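Side-chain contact in uncharacterized peptidase Lmo0363 (Listeria monocytogenes, PDB 3L4E), which is uncharacterised but probably acts as a serine peptidase of the peptidase E (S51) family: residues N4-S9 with P16-F21. Numbering follows the deposited sequence.
Sequences NLFLTS and PLFTEF
F6, on strand 4-8, lays its ring against helix 15-21, where F18 and F21 complete an aromatic cluster. The pairing is strand-to-helix packing within an alpha/beta fold: the helix runs nearly antiparallel to the strand and packs against one face of the mixed sheet at strand 4-8 and its neighbour 115-119. F6 CB starts beside the F21 ring, 3.9 Å from F21 CE2. With CG anti to the backbone N (chi1 179°), the F6 ring reaches across to the helix backbone. F6 CG lies 3.8 Å from F18 CD1, which stands over the centre of one ring face. F6 CD1 lies near F21 CD2, and F6 CE1 comes within 3.5 Å of F18 CA. At the tip, F6 CZ is 3.8 Å from F18 CB, with F18 N and L17 CB also close. The edge of the F18 ring points at the face of F6, a T-shaped pair with planes 85° apart, and F18 CB adds a CH-pi contact over the same face. F21 is turned differently, its plane at 46° to that of F6, and the two side chains run past one another from opposing backbones. Elsewhere, F18 rests on L115 and I117 of strand 115-119, and R196 makes a cation-pi contact with F21. Beyond F6 the strand leads to S9, whose carbonyl O is hydrogen-bonded to OG of S120, the probable charge-relay serine. F21 CZ lies 3.4 Å from the carbonyl O of L5.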
loop_
_atom_site.group_PDB
_atom_site.type_symbol
_atom_site.label_atom_id
_atom_site.label_comp_id
_atom_site.label_asym_id
_atom_site.label_seq_id
_atom_site.Cartn_x
_atom_site.Cartn_y
_atom_site.Cartn_z
ATOM N N ASN A 4 -0.738 12.235 -4.186
ATOM C CA ASN A 4 -0.344 12.309 -2.784
ATOM C C ASN A 4 -0.273 10.898 -2.223
ATOM O O ASN A 4 -1.306 10.264 -2.008
ATOM C CB ASN A 4 -1.364 13.133 -1.997
ATOM C CG ASN A 4 -1.471 14.557 -2.500
ATOM O OD1 ASN A 4 -0.631 15.393 -2.197
ATOM N ND2 ASN A 4 -2.506 14.835 -3.281
ATOM N N LEU A 5 0.944 10.402 -2.005
ATOM C CA LEU A 5 1.153 9.030 -1.571
ATOM C C LEU A 5 2.107 8.993 -0.396
ATOM O O LEU A 5 3.073 9.756 -0.352
ATOM C CB LEU A 5 1.759 8.187 -2.697
ATOM C CG LEU A 5 1.285 8.396 -4.137
ATOM C CD1 LEU A 5 2.121 7.539 -5.091
ATOM C CD2 LEU A 5 -0.189 8.078 -4.266
ATOM N N PHE A 6 1.839 8.092 0.543
ATOM C CA PHE A 6 2.757 7.808 1.641
ATOM C C PHE A 6 3.028 6.315 1.583
ATOM O O PHE A 6 2.111 5.524 1.789
ATOM C CB PHE A 6 2.085 8.187 2.963
ATOM C CG PHE A 6 2.919 7.927 4.186
ATOM C CD1 PHE A 6 3.753 8.918 4.697
ATOM C CD2 PHE A 6 2.858 6.703 4.841
ATOM C CE1 PHE A 6 4.507 8.698 5.842
ATOM C CE2 PHE A 6 3.621 6.473 5.991
ATOM C CZ PHE A 6 4.442 7.470 6.487
ATOM N N LEU A 7 4.266 5.931 1.264
ATOM C CA LEU A 7 4.605 4.516 1.102
ATOM C C LEU A 7 5.491 4.040 2.249
ATOM O O LEU A 7 6.403 4.745 2.671
ATOM C CB LEU A 7 5.289 4.268 -0.251
ATOM C CG LEU A 7 4.563 4.833 -1.473
ATOM C CD1 LEU A 7 5.311 4.504 -2.784
ATOM C CD2 LEU A 7 3.136 4.302 -1.521
ATOM N N THR A 8 5.226 2.838 2.746
ATOM C CA THR A 8 5.900 2.341 3.936
ATOM C C THR A 8 6.039 0.819 3.866
ATOM O O THR A 8 5.294 0.166 3.136
ATOM C CB THR A 8 5.109 2.772 5.214
ATOM O OG1 THR A 8 5.702 2.195 6.384
ATOM C CG2 THR A 8 3.661 2.321 5.134
ATOM N N SER A 9 6.992 0.261 4.612
ATOM C CA SER A 9 7.105 -1.189 4.785
ATOM C C SER A 9 6.241 -1.660 5.945
ATOM O O SER A 9 5.824 -2.819 6.002
ATOM C CB SER A 9 8.551 -1.592 5.086
ATOM O OG SER A 9 9.451 -1.150 4.096
ATOM N N PRO A 16 5.162 8.539 13.301
ATOM C CA PRO A 16 5.559 9.955 13.342
ATOM C C PRO A 16 5.901 10.538 11.968
ATOM O O PRO A 16 5.714 11.730 11.768
ATOM C CB PRO A 16 6.801 9.956 14.249
ATOM C CG PRO A 16 6.645 8.741 15.102
ATOM C CD PRO A 16 5.984 7.713 14.202
ATOM N N LEU A 17 6.400 9.727 11.040
ATOM C CA LEU A 17 6.650 10.239 9.698
ATOM C C LEU A 17 5.333 10.567 9.016
ATOM O O LEU A 17 5.239 11.538 8.267
ATOM C CB LEU A 17 7.459 9.246 8.859
ATOM C CG LEU A 17 8.834 8.897 9.442
ATOM C CD1 LEU A 17 9.601 8.003 8.473
ATOM C CD2 LEU A 17 9.647 10.153 9.773
ATOM N N PHE A 18 4.308 9.760 9.285
ATOM C CA PHE A 18 2.993 10.059 8.736
ATOM C C PHE A 18 2.416 11.374 9.271
ATOM O O PHE A 18 1.864 12.170 8.502
ATOM C CB PHE A 18 1.983 8.925 8.949
ATOM C CG PHE A 18 0.657 9.200 8.305
ATOM C CD1 PHE A 18 0.524 9.143 6.920
ATOM C CD2 PHE A 18 -0.443 9.554 9.071
ATOM C CE1 PHE A 18 -0.682 9.427 6.319
ATOM C CE2 PHE A 18 -1.644 9.832 8.481
ATOM C CZ PHE A 18 -1.771 9.768 7.095
ATOM N N THR A 19 2.528 11.606 10.579
ATOM C CA THR A 19 2.021 12.852 11.143
ATOM C C THR A 19 2.842 14.062 10.690
ATOM O O THR A 19 2.325 15.166 10.633
ATOM C CB THR A 19 1.929 12.811 12.683
ATOM O OG1 THR A 19 3.230 12.590 13.239
ATOM C CG2 THR A 19 1.007 11.694 13.131
ATOM N N GLU A 20 4.117 13.854 10.372
ATOM C CA GLU A 20 4.900 14.894 9.709
ATOM C C GLU A 20 4.360 15.147 8.300
ATOM O O GLU A 20 4.259 16.281 7.860
ATOM C CB GLU A 20 6.385 14.506 9.646
ATOM C CG GLU A 20 7.256 15.492 8.895
ATOM C CD GLU A 20 8.691 15.013 8.751
ATOM O OE1 GLU A 20 9.126 14.169 9.564
ATOM O OE2 GLU A 20 9.386 15.488 7.829
ATOM N N PHE A 21 4.005 14.077 7.600
ATOM C CA PHE A 21 3.518 14.173 6.222
ATOM C C PHE A 21 2.164 14.895 6.111
ATOM O O PHE A 21 1.977 15.758 5.242
ATOM C CB PHE A 21 3.434 12.761 5.628
ATOM C CG PHE A 21 3.046 12.713 4.175
ATOM C CD1 PHE A 21 3.876 13.243 3.200
ATOM C CD2 PHE A 21 1.868 12.097 3.781
ATOM C CE1 PHE A 21 3.527 13.181 1.856
ATOM C CE2 PHE A 21 1.508 12.028 2.435
ATOM C CZ PHE A 21 2.339 12.572 1.472
#